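Local coordinates for protein NUDIX hydrolase (Alicyclobacillus acidocaldarius subsp. acidocaldarius, PDB 3QSJ) that belongs to the Nudix hydrolases and probably cleaves phosphorus-containing acid anhydrides with the help of bound divalent metal ions, at residues A[14-17]-A[23-26]; A[55-60]-A[75-80]; A[82-85]-A[89-92]; A[118-123]-A[129-134]. All blocks are in the same frame, centred on the assembly; numbering follows the deposited sequence.

The four contacts run from the central sheet to the outer layers of a Nudix fold. Interactions 2 and 3 share helix 72-87, with centres 11 Å apart: the earlier turns of the helix pack on helix 51-58, and its later turns carry Glu82 to the calcium ion. Interaction 4 lies beside both, its centre 7 Å from that of interaction 2, and meets interaction 3 where Leu90 CD2 lies 3.7 Å from Phe131 CZ. Interaction 1, a beta hairpin, is remote from interaction 4 (centres 23 Å apart) but reaches interaction 3, where Val15 lies against Leu91 in the conformer modelled. The side chain of Val15 is about 12 Å from the calcium.

Interaction 1. Residues A[14-17]-A[23-26]; sequences VVIR and DIEV
Ile16, Arg17, Glu25 and Val26 form the paired rungs of the antiparallel beta hairpin made by strands 7-18 and 24-31. Arg17 and Glu25 are a hydrogen-bonded pair, joined by Arg17 N to Glu25 O and Glu25 N to Arg17 O, both 2.9 Å; Ile16 and Val26 form the neighbouring non-hydrogen-bonded pair. The tight side is apolar. Val26 CG2 lies 3.8 Å from Val14 CG1, and Ile24 CG2 comes equally close to Ile16 CB, while helix 198-209 packs over Val14, Ile16 and Val26.

The other face is polar and partly open to solvent at Arg17. With CG set between its backbone N and carbonyl carbon (chi1 70°) and the chain extended as far as NE, Arg17 reaches over to Glu25. Its guanidinium presents NE and NH2 side-on to a single oxygen: OE1 of Glu25 is 2.8 Å from NE and 3.0 Å from NH2, within the guanidinium plane, although the carboxylate plane is turned 48° from it. Trp179 adds a cation-pi contact to Arg17. A leucine here would remove both donors and is likely to leave the Glu25 carboxylate without its opposite charge. OE1 takes the charged bonds from Arg17 and OE2 a backbone hydrogen bond from Ala20 N, so one carboxylate ties the neighbouring strand and the connecting turn together.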
loop_
_atom_site.group_PDB
_atom_site.type_symbol
_atom_site.label_atom_id
_atom_site.label_comp_id
_atom_site.label_asym_id
_atom_site.label_seq_id
_atom_site.Cartn_x
_atom_site.Cartn_y
_atom_site.Cartn_z
ATOM N N VAL A 14 -1.601 -2.869 -1.887
ATOM C CA VAL A 14 -1.391 -3.508 -3.177
ATOM C C VAL A 14 -2.485 -2.901 -4.036
ATOM O O VAL A 14 -3.674 -3.262 -3.882
ATOM C CB VAL A 14 -1.515 -5.047 -3.051
ATOM C CG1 VAL A 14 -1.243 -5.732 -4.406
ATOM C CG2 VAL A 14 -0.566 -5.587 -1.967
ATOM N N VAL A 15 -2.094 -1.969 -4.907
ATOM C CA VAL A 15 -3.069 -1.238 -5.752
ATOM C C VAL A 15 -3.025 -1.876 -7.125
ATOM O O VAL A 15 -1.979 -1.873 -7.792
ATOM C CB VAL A 15 -2.720 0.273 -5.808
ATOM C CG1 VAL A 15 -3.811 1.050 -6.558
ATOM C CG2 VAL A 15 -2.519 0.852 -4.393
ATOM N N ILE A 16 -4.156 -2.390 -7.567
ATOM C CA ILE A 16 -4.223 -3.092 -8.858
ATOM C C ILE A 16 -5.217 -2.568 -9.864
ATOM O O ILE A 16 -6.102 -1.791 -9.531
ATOM C CB ILE A 16 -4.586 -4.591 -8.597
ATOM C CG1 ILE A 16 -6.055 -4.754 -8.058
ATOM C CG2 ILE A 16 -3.533 -5.282 -7.735
ATOM C CD1 ILE A 16 -6.531 -6.285 -7.957
ATOM N N ARG A 17 -5.045 -2.981 -11.123
ATOM C CA ARG A 17 -6.036 -2.626 -12.136
ATOM C C ARG A 17 -6.037 -3.769 -13.189
ATOM O O ARG A 17 -5.099 -4.553 -13.260
ATOM C CB ARG A 17 -5.687 -1.277 -12.769
ATOM C CG ARG A 17 -4.429 -1.364 -13.645
ATOM C CD ARG A 17 -3.973 0.025 -14.058
ATOM N NE ARG A 17 -2.858 -0.028 -15.028
ATOM C CZ ARG A 17 -2.283 1.067 -15.501
ATOM N NH1 ARG A 17 -2.713 2.272 -15.112
ATOM N NH2 ARG A 17 -1.274 0.973 -16.381
ATOM N N ASP A 23 -4.209 -9.202 -18.123
ATOM C CA ASP A 23 -3.386 -9.487 -16.961
ATOM C C ASP A 23 -3.580 -8.368 -15.936
ATOM O O ASP A 23 -3.677 -7.218 -16.325
ATOM C CB ASP A 23 -1.890 -9.567 -17.318
ATOM C CG ASP A 23 -1.497 -10.745 -18.203
ATOM O OD1 ASP A 23 -2.145 -11.801 -18.103
ATOM O OD2 ASP A 23 -0.549 -10.600 -18.997
ATOM N N ILE A 24 -3.521 -8.703 -14.633
ATOM C CA ILE A 24 -3.587 -7.661 -13.609
ATOM C C ILE A 24 -2.263 -6.897 -13.602
ATOM O O ILE A 24 -1.187 -7.506 -13.641
ATOM C CB ILE A 24 -3.869 -8.301 -12.237
ATOM C CG1 ILE A 24 -5.272 -8.937 -12.243
ATOM C CG2 ILE A 24 -3.721 -7.239 -11.129
ATOM C CD1 ILE A 24 -5.684 -9.795 -11.012
ATOM N N GLU A 25 -2.349 -5.573 -13.443
ATOM C CA GLU A 25 -1.195 -4.701 -13.274
ATOM C C GLU A 25 -1.252 -4.167 -11.869
ATOM O O GLU A 25 -2.338 -4.055 -11.315
ATOM C CB GLU A 25 -1.239 -3.540 -14.278
ATOM C CG GLU A 25 -1.029 -4.106 -15.661
ATOM C CD GLU A 25 -1.237 -3.177 -16.824
ATOM O OE1 GLU A 25 -1.563 -1.984 -16.594
ATOM O OE2 GLU A 25 -1.038 -3.648 -17.975
ATOM N N VAL A 26 -0.097 -3.764 -11.316
ATOM C CA VAL A 26 0.004 -3.368 -9.893
ATOM C C VAL A 26 1.013 -2.235 -9.759
ATOM O O VAL A 26 1.947 -2.184 -10.567
ATOM C CB VAL A 26 0.396 -4.627 -9.052
ATOM C CG1 VAL A 26 1.747 -5.252 -9.497
ATOM C CG2 VAL A 26 0.366 -4.333 -7.550
#

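Interaction 2. Residues A[55-60]-A[75-80]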
loop_
_atom_site.group_PDB
_atom_site.type_symbol
_atom_site.label_atom_id
_atom_site.label_comp_id
_atom_site.label_asym_id
_atom_site.label_seq_id
_atom_site.Cartn_x
_atom_site.Cartn_y
_atom_site.Cartn_z
ATOM N N GLU A 55 -6.383 7.213 14.790
ATOM C CA GLU A 55 -7.297 8.375 14.987
ATOM C C GLU A 55 -8.159 8.579 13.717
ATOM O O GLU A 55 -9.394 8.708 13.789
ATOM C CB GLU A 55 -6.496 9.646 15.265
ATOM C CG GLU A 55 -5.715 9.619 16.575
ATOM C CD GLU A 55 -5.070 10.945 16.917
ATOM O OE1 GLU A 55 -4.129 11.357 16.199
ATOM O OE2 GLU A 55 -5.500 11.569 17.912
HETATM N N MSE A 56 -7.501 8.526 12.529
HETATM C CA MSE A 56 -8.209 8.631 11.262
HETATM C C MSE A 56 -9.127 7.423 11.039
HETATM O O MSE A 56 -10.216 7.595 10.483
HETATM C CB MSE A 56 -7.211 8.713 10.091
HETATM C CG MSE A 56 -6.521 10.092 10.038
HETATM SE SE MSE A 56 -5.408 10.218 8.436
HETATM C CE MSE A 56 -3.750 9.339 9.243
ATOM N N ALA A 57 -8.737 6.245 11.541
ATOM C CA ALA A 57 -9.595 5.082 11.347
ATOM C C ALA A 57 -10.952 5.254 12.068
ATOM O O ALA A 57 -11.960 4.716 11.599
ATOM C CB ALA A 57 -8.899 3.814 11.774
ATOM N N LYS A 58 -10.960 5.950 13.238
ATOM C CA LYS A 58 -12.187 6.162 14.024
ATOM C C LYS A 58 -13.146 7.176 13.296
ATOM O O LYS A 58 -14.347 7.166 13.573
ATOM C CB LYS A 58 -11.821 6.595 15.446
ATOM C CG LYS A 58 -11.160 5.455 16.233
ATOM C CD LYS A 58 -10.750 5.918 17.622
ATOM C CE LYS A 58 -10.254 4.796 18.513
ATOM N NZ LYS A 58 -8.922 4.291 18.095
ATOM N N ARG A 59 -12.637 7.935 12.302
ATOM C CA ARG A 59 -13.467 8.856 11.492
ATOM C C ARG A 59 -13.814 8.241 10.133
ATOM O O ARG A 59 -14.538 8.875 9.335
ATOM C CB ARG A 59 -12.697 10.166 11.163
ATOM C CG ARG A 59 -11.934 10.730 12.316
ATOM C CD ARG A 59 -11.256 12.032 11.988
ATOM N NE ARG A 59 -10.821 12.539 13.282
ATOM C CZ ARG A 59 -9.575 12.708 13.662
ATOM N NH1 ARG A 59 -8.586 12.600 12.783
ATOM N NH2 ARG A 59 -9.307 13.126 14.891
ATOM N N ALA A 60 -13.304 7.023 9.855
ATOM C CA ALA A 60 -13.453 6.397 8.539
ATOM C C ALA A 60 -14.883 5.894 8.290
ATOM O O ALA A 60 -15.643 5.701 9.245
ATOM C CB ALA A 60 -12.477 5.221 8.397
ATOM N N LEU A 75 -4.590 -0.141 10.535
ATOM C CA LEU A 75 -3.519 -0.558 9.590
ATOM C C LEU A 75 -3.898 -0.284 8.118
ATOM O O LEU A 75 -3.019 0.040 7.312
ATOM C CB LEU A 75 -3.120 -2.042 9.869
ATOM C CG LEU A 75 -2.303 -2.091 11.176
ATOM C CD1 LEU A 75 -2.126 -3.487 11.666
ATOM C CD2 LEU A 75 -0.905 -1.482 10.966
ATOM N N ALA A 76 -5.208 -0.329 7.789
ATOM C CA ALA A 76 -5.695 0.030 6.433
ATOM C C ALA A 76 -5.347 1.486 6.188
ATOM O O ALA A 76 -4.816 1.828 5.129
ATOM C CB ALA A 76 -7.207 -0.164 6.298
ATOM N N VAL A 77 -5.560 2.311 7.194
ATOM C CA VAL A 77 -5.183 3.722 7.143
ATOM C C VAL A 77 -3.674 3.888 6.970
ATOM O O VAL A 77 -3.237 4.684 6.117
ATOM C CB VAL A 77 -5.758 4.512 8.355
ATOM C CG1 VAL A 77 -5.158 5.918 8.386
ATOM C CG2 VAL A 77 -7.300 4.618 8.220
ATOM N N THR A 78 -2.874 3.122 7.730
ATOM C CA THR A 78 -1.403 3.181 7.606
ATOM C C THR A 78 -1.067 2.958 6.141
ATOM O O THR A 78 -0.305 3.694 5.566
ATOM C CB THR A 78 -0.732 2.096 8.503
ATOM O OG1 THR A 78 -1.087 2.350 9.868
ATOM C CG2 THR A 78 0.808 2.003 8.249
ATOM N N ALA A 79 -1.643 1.927 5.542
ATOM C CA ALA A 79 -1.359 1.592 4.142
ATOM C C ALA A 79 -1.735 2.720 3.170
ATOM O O ALA A 79 -0.939 3.069 2.285
ATOM C CB ALA A 79 -2.056 0.292 3.774
ATOM N N LEU A 80 -2.908 3.308 3.375
ATOM C CA LEU A 80 -3.420 4.402 2.520
ATOM C C LEU A 80 -2.538 5.636 2.701
ATOM O O LEU A 80 -2.218 6.319 1.715
ATOM C CB LEU A 80 -4.866 4.691 2.909
ATOM C CG LEU A 80 -5.840 3.627 2.391
ATOM C CD1 LEU A 80 -7.132 3.639 3.228
ATOM C CD2 LEU A 80 -6.063 3.787 0.878
#
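Met56 and Ala57 meet Val77 with no ring or other flat group between them. The flat group of this region is the guanidinium of Arg59, set apart from the apolar contact: one face has the carbonyl oxygen of Glu55 3.9 Å above it, offset toward the rim, and its NH1 makes a weak hydrogen bond to Ser121 OG.

The contact itself joins the end of helix 51-58 to helix 72-87, and Val77 carries it from the second helix by pointing both methyls at the first. Its CG1, anti to the backbone N (chi1 171°), is held by residue 56, a selenomethionine. That side chain bends at its third torsion (-86°), which turns its terminal methyl toward Val77, with CE 3.8 Å from Val77 CG1, while CB of Met56 approaches the same methyl at 3.9 Å. The other branch, CG2, rests on the backbone of Ala57, 3.9 Å from its CA, and lies 4.0 Å from Ala57 CB. The small Ala57 side chain is consistent with the close approach, 6.2 Å between the CA atoms of Ala57 and Val77.

With only an alanine at Val77, both methyl contacts would go, which is likely to leave a gap beside Ala57 and the Met56 CE without its partner here. Beyond these three residues, Met56 leans on Leu120 and Leu124. The contact between 55-60 and 75-80 is thus apolar, with no hydrogen bond across it, and is shaped largely by the two methyls of Val77, while the polar tie between the helices is made nearby by Thr78 OG1 and Asp53 OD2.

Interaction 3. Residues A[82-85]-A[89-92]; sequences ETAE and WLLA. With CA (calcium ion), chain B.
Ala84 and Leu90 pack where the Nudix-box helix, 72-87, ends and the chain doubles back; the sequence from Arg81 to Trp89 follows the REUXEEXGU pattern of that box, with Thr83 in its first hydrophobic position. The turn is close: Ala84 CA lies 3.3 Å from Trp89 O as a CA-H...O contact. Leu90 starts off away from the helix, but its first torsion, -91°, lies off the staggered value and its end returns, setting CD2 3.7 Å from Ala84 CB. Leu90 also leans on Leu120 and Trp123. Thr83 OG1 bonds back to Ala79 O, while the Thr83 side chain also packs on Leu13 of strand 7-18 in the central sheet.

Across the helix from this apolar seam, the chain of Glu82 is bent. Its first two torsions, -74° and -75°, fold the carboxylate round so that OE1 binds the calcium ion at 2.4 Å. Gly46, through its carbonyl oxygen, and Glu86, through OE2, share the metal. Glu85 instead extends beyond CG and acts in the second shell: OE2 is in a salt bridge with Arg81 NH1, whereas OE1 takes a water-mediated route to the ion. That water lies 2.5 Å from the calcium and donates a hydrogen bond of 2.9 Å to Glu85 OE1.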
loop_
_atom_site.group_PDB
_atom_site.type_symbol
_atom_site.label_atom_id
_atom_site.label_comp_id
_atom_site.label_asym_id
_atom_site.label_seq_id
_atom_site.Cartn_x
_atom_site.Cartn_y
_atom_site.Cartn_z
ATOM N N GLU A 82 0.702 5.837 3.667
ATOM C CA GLU A 82 2.052 5.552 3.150
ATOM C C GLU A 82 2.011 5.605 1.620
ATOM O O GLU A 82 2.922 6.157 0.985
ATOM C CB GLU A 82 2.494 4.170 3.637
ATOM C CG GLU A 82 2.858 4.149 5.119
ATOM C CD GLU A 82 4.193 4.789 5.496
ATOM O OE1 GLU A 82 5.081 4.870 4.615
ATOM O OE2 GLU A 82 4.393 5.109 6.692
ATOM N N THR A 83 0.892 5.133 1.026
ATOM C CA THR A 83 0.719 5.179 -0.415
ATOM C C THR A 83 0.655 6.652 -0.897
ATOM O O THR A 83 1.265 6.997 -1.914
ATOM C CB THR A 83 -0.540 4.386 -0.832
ATOM O OG1 THR A 83 -0.339 3.012 -0.439
ATOM C CG2 THR A 83 -0.770 4.438 -2.335
ATOM N N ALA A 84 -0.080 7.516 -0.164
ATOM C CA ALA A 84 -0.217 8.922 -0.576
ATOM C C ALA A 84 1.162 9.558 -0.520
ATOM O O ALA A 84 1.551 10.317 -1.423
ATOM C CB ALA A 84 -1.188 9.642 0.376
ATOM N N GLU A 85 1.921 9.233 0.526
ATOM C CA GLU A 85 3.260 9.819 0.664
ATOM C C GLU A 85 4.163 9.399 -0.475
ATOM O O GLU A 85 4.936 10.202 -0.955
ATOM C CB GLU A 85 3.922 9.347 1.976
ATOM C CG GLU A 85 3.228 9.875 3.223
ATOM C CD GLU A 85 3.782 9.276 4.504
ATOM O OE1 GLU A 85 4.794 8.546 4.423
ATOM O OE2 GLU A 85 3.195 9.516 5.582
ATOM N N TRP A 89 -1.051 9.833 -4.595
ATOM C CA TRP A 89 -2.501 9.646 -4.794
ATOM C C TRP A 89 -3.102 9.228 -3.440
ATOM O O TRP A 89 -2.573 8.305 -2.780
ATOM C CB TRP A 89 -2.817 8.551 -5.840
ATOM C CG TRP A 89 -2.443 8.958 -7.255
ATOM C CD1 TRP A 89 -1.215 8.847 -7.837
ATOM C CD2 TRP A 89 -3.314 9.489 -8.266
ATOM N NE1 TRP A 89 -1.234 9.384 -9.106
ATOM C CE2 TRP A 89 -2.509 9.791 -9.394
ATOM C CE3 TRP A 89 -4.670 9.855 -8.287
ATOM C CZ2 TRP A 89 -3.041 10.347 -10.570
ATOM C CZ3 TRP A 89 -5.204 10.346 -9.463
ATOM C CH2 TRP A 89 -4.402 10.555 -10.598
ATOM N N LEU A 90 -4.247 9.829 -3.095
ATOM C CA LEU A 90 -5.017 9.412 -1.918
ATOM C C LEU A 90 -6.094 8.573 -2.432
ATOM O O LEU A 90 -6.978 9.065 -3.170
ATOM C CB LEU A 90 -5.672 10.581 -1.156
ATOM C CG LEU A 90 -4.884 11.197 -0.045
ATOM C CD1 LEU A 90 -5.502 12.530 0.400
ATOM C CD2 LEU A 90 -4.720 10.238 1.130
ATOM N N LEU A 91 -6.053 7.297 -2.075
ATOM C CA LEU A 91 -7.044 6.319 -2.492
ATOM C C LEU A 91 -8.167 6.233 -1.500
ATOM O O LEU A 91 -7.971 6.480 -0.298
ATOM C CB LEU A 91 -6.416 4.921 -2.599
ATOM C CG LEU A 91 -5.642 4.647 -3.896
ATOM C CD1 LEU A 91 -4.523 5.562 -4.049
ATOM C CD2 LEU A 91 -5.110 3.321 -3.884
ATOM N N ALA A 92 -9.351 5.819 -2.011
ATOM C CA ALA A 92 -10.529 5.522 -1.148
ATOM C C ALA A 92 -10.935 6.670 -0.227
ATOM O O ALA A 92 -11.429 6.432 0.861
ATOM C CB ALA A 92 -10.249 4.258 -0.301
HETATM CA CA CA B . 6.747 4.222 3.074
HETATM O O HOH W 1 6.436 6.681 2.928
HETATM O O HOH W 2 8.015 4.356 5.021
#

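Interaction 4. Residues A[118-123]-A[129-134]; sequences DALSAW and LAFDLG
Helix 119-125 packs on residues 129-131, which include the short strand 130-131 that pairs with strand 93-94 in a small two-stranded sheet. Two apolar pairs make the contact: Leu120 with Phe131 and Trp123 with Leu129. The leucine comes at the phenylalanine from the opposite direction and meets its edge, in the plane of the ring. CD2 of Leu120 lies 3.9 Å from Phe131 CZ and 4.2 Å from CE2. One turn later, Trp123 stands with CG anti to its N (chi1 -173°), which carries the ring toward Leu129; its CZ3 is 4.0 Å from Leu129 CD1, an oblique approach.

The indole has a polar side as well, with NE1 bonded to Glu109 OE2 and Arg127 in a cation-pi contact. Leu120 packs further on Met56, and Phe131 on Leu80 of helix 72-87. Past the strand, Asp132 OD1 accepts the N-H of Gly134 at 3.0 Å from above the carboxylate plane, forming an Asx turn. Between the two segments the contact is wholly apolar and carries no directional bond, so its geometry rests on side-chain shape, while the hydrogen bond to Glu109 and the cation-pi contact with Arg127 probably limit how the indole can turn.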
loop_
_atom_site.group_PDB
_atom_site.type_symbol
_atom_site.label_atom_id
_atom_site.label_comp_id
_atom_site.label_asym_id
_atom_site.label_seq_id
_atom_site.Cartn_x
_atom_site.Cartn_y
_atom_site.Cartn_z
ATOM N N ASP A 118 0.997 14.608 11.900
ATOM C CA ASP A 118 -0.453 14.569 11.650
ATOM C C ASP A 118 -0.845 15.367 10.389
ATOM O O ASP A 118 -1.979 15.828 10.304
ATOM C CB ASP A 118 -1.241 15.043 12.902
ATOM C CG ASP A 118 -0.785 14.391 14.195
ATOM O OD1 ASP A 118 -0.537 13.168 14.186
ATOM O OD2 ASP A 118 -0.627 15.116 15.204
ATOM N N ALA A 119 0.073 15.491 9.401
ATOM C CA ALA A 119 -0.191 16.222 8.149
ATOM C C ALA A 119 -1.411 15.668 7.360
ATOM O O ALA A 119 -2.252 16.449 6.892
ATOM C CB ALA A 119 1.036 16.205 7.254
ATOM N N LEU A 120 -1.494 14.356 7.199
ATOM C CA LEU A 120 -2.636 13.790 6.467
ATOM C C LEU A 120 -3.922 13.950 7.239
ATOM O O LEU A 120 -4.928 14.419 6.680
ATOM C CB LEU A 120 -2.418 12.316 6.127
ATOM C CG LEU A 120 -3.616 11.670 5.393
ATOM C CD1 LEU A 120 -4.009 12.459 4.121
ATOM C CD2 LEU A 120 -3.267 10.227 5.083
ATOM N N SER A 121 -3.906 13.614 8.546
ATOM C CA SER A 121 -5.087 13.776 9.400
ATOM C C SER A 121 -5.630 15.219 9.349
ATOM O O SER A 121 -6.846 15.423 9.180
ATOM C CB SER A 121 -4.737 13.357 10.828
ATOM O OG SER A 121 -5.839 13.561 11.685
ATOM N N ALA A 122 -4.725 16.204 9.399
ATOM C CA ALA A 122 -5.030 17.631 9.311
ATOM C C ALA A 122 -5.610 17.995 7.959
ATOM O O ALA A 122 -6.595 18.740 7.895
ATOM C CB ALA A 122 -3.771 18.450 9.561
ATOM N N TRP A 123 -5.007 17.476 6.868
ATOM C CA TRP A 123 -5.491 17.802 5.520
ATOM C C TRP A 123 -6.931 17.270 5.364
ATOM O O TRP A 123 -7.793 17.966 4.799
ATOM C CB TRP A 123 -4.541 17.184 4.457
ATOM C CG TRP A 123 -4.859 17.593 3.046
ATOM C CD1 TRP A 123 -4.303 18.633 2.347
ATOM C CD2 TRP A 123 -5.760 16.948 2.152
ATOM N NE1 TRP A 123 -4.868 18.709 1.089
ATOM C CE2 TRP A 123 -5.729 17.662 0.930
ATOM C CE3 TRP A 123 -6.593 15.822 2.252
ATOM C CZ2 TRP A 123 -6.515 17.299 -0.161
ATOM C CZ3 TRP A 123 -7.404 15.501 1.188
ATOM C CH2 TRP A 123 -7.343 16.217 -0.009
ATOM N N LEU A 129 -13.262 15.092 5.164
ATOM C CA LEU A 129 -13.104 13.848 4.397
ATOM C C LEU A 129 -12.600 12.678 5.244
ATOM O O LEU A 129 -11.947 12.897 6.276
ATOM C CB LEU A 129 -12.093 14.115 3.251
ATOM C CG LEU A 129 -12.493 15.165 2.218
ATOM C CD1 LEU A 129 -11.408 15.316 1.209
ATOM C CD2 LEU A 129 -13.832 14.859 1.609
ATOM N N ALA A 130 -12.786 11.427 4.745
ATOM C CA ALA A 130 -12.193 10.297 5.441
ATOM C C ALA A 130 -12.103 9.173 4.474
ATOM O O ALA A 130 -12.662 9.271 3.348
ATOM C CB ALA A 130 -13.035 9.905 6.689
ATOM N N PHE A 131 -11.417 8.105 4.900
ATOM C CA PHE A 131 -11.240 6.941 4.016
ATOM C C PHE A 131 -12.461 6.040 4.027
ATOM O O PHE A 131 -13.061 5.830 5.092
ATOM C CB PHE A 131 -10.061 6.123 4.483
ATOM C CG PHE A 131 -8.754 6.848 4.228
ATOM C CD1 PHE A 131 -8.321 7.094 2.921
ATOM C CD2 PHE A 131 -7.996 7.341 5.294
ATOM C CE1 PHE A 131 -7.083 7.679 2.665
ATOM C CE2 PHE A 131 -6.762 7.969 5.054
ATOM C CZ PHE A 131 -6.304 8.129 3.740
ATOM N N ASP A 132 -12.767 5.444 2.867
ATOM C CA ASP A 132 -13.837 4.431 2.806
ATOM C C ASP A 132 -13.032 3.113 2.877
ATOM O O ASP A 132 -12.505 2.608 1.854
ATOM C CB ASP A 132 -14.608 4.550 1.463
ATOM C CG ASP A 132 -15.649 3.429 1.335
ATOM O OD1 ASP A 132 -15.749 2.587 2.287
ATOM O OD2 ASP A 132 -16.370 3.396 0.287
ATOM N N LEU A 133 -12.949 2.548 4.076
ATOM C CA LEU A 133 -12.196 1.294 4.273
ATOM C C LEU A 133 -12.845 0.064 3.593
ATOM O O LEU A 133 -12.157 -0.931 3.356
ATOM C CB LEU A 133 -12.028 1.051 5.772
ATOM C CG LEU A 133 -11.218 2.169 6.463
ATOM C CD1 LEU A 133 -11.077 1.900 7.987
ATOM C CD2 LEU A 133 -9.843 2.425 5.742
ATOM N N GLY A 134 -14.103 0.203 3.196
ATOM C CA GLY A 134 -14.836 -0.827 2.482
ATOM C C GLY A 134 -14.214 -1.112 1.108
ATOM O O GLY A 134 -14.506 -2.142 0.477
#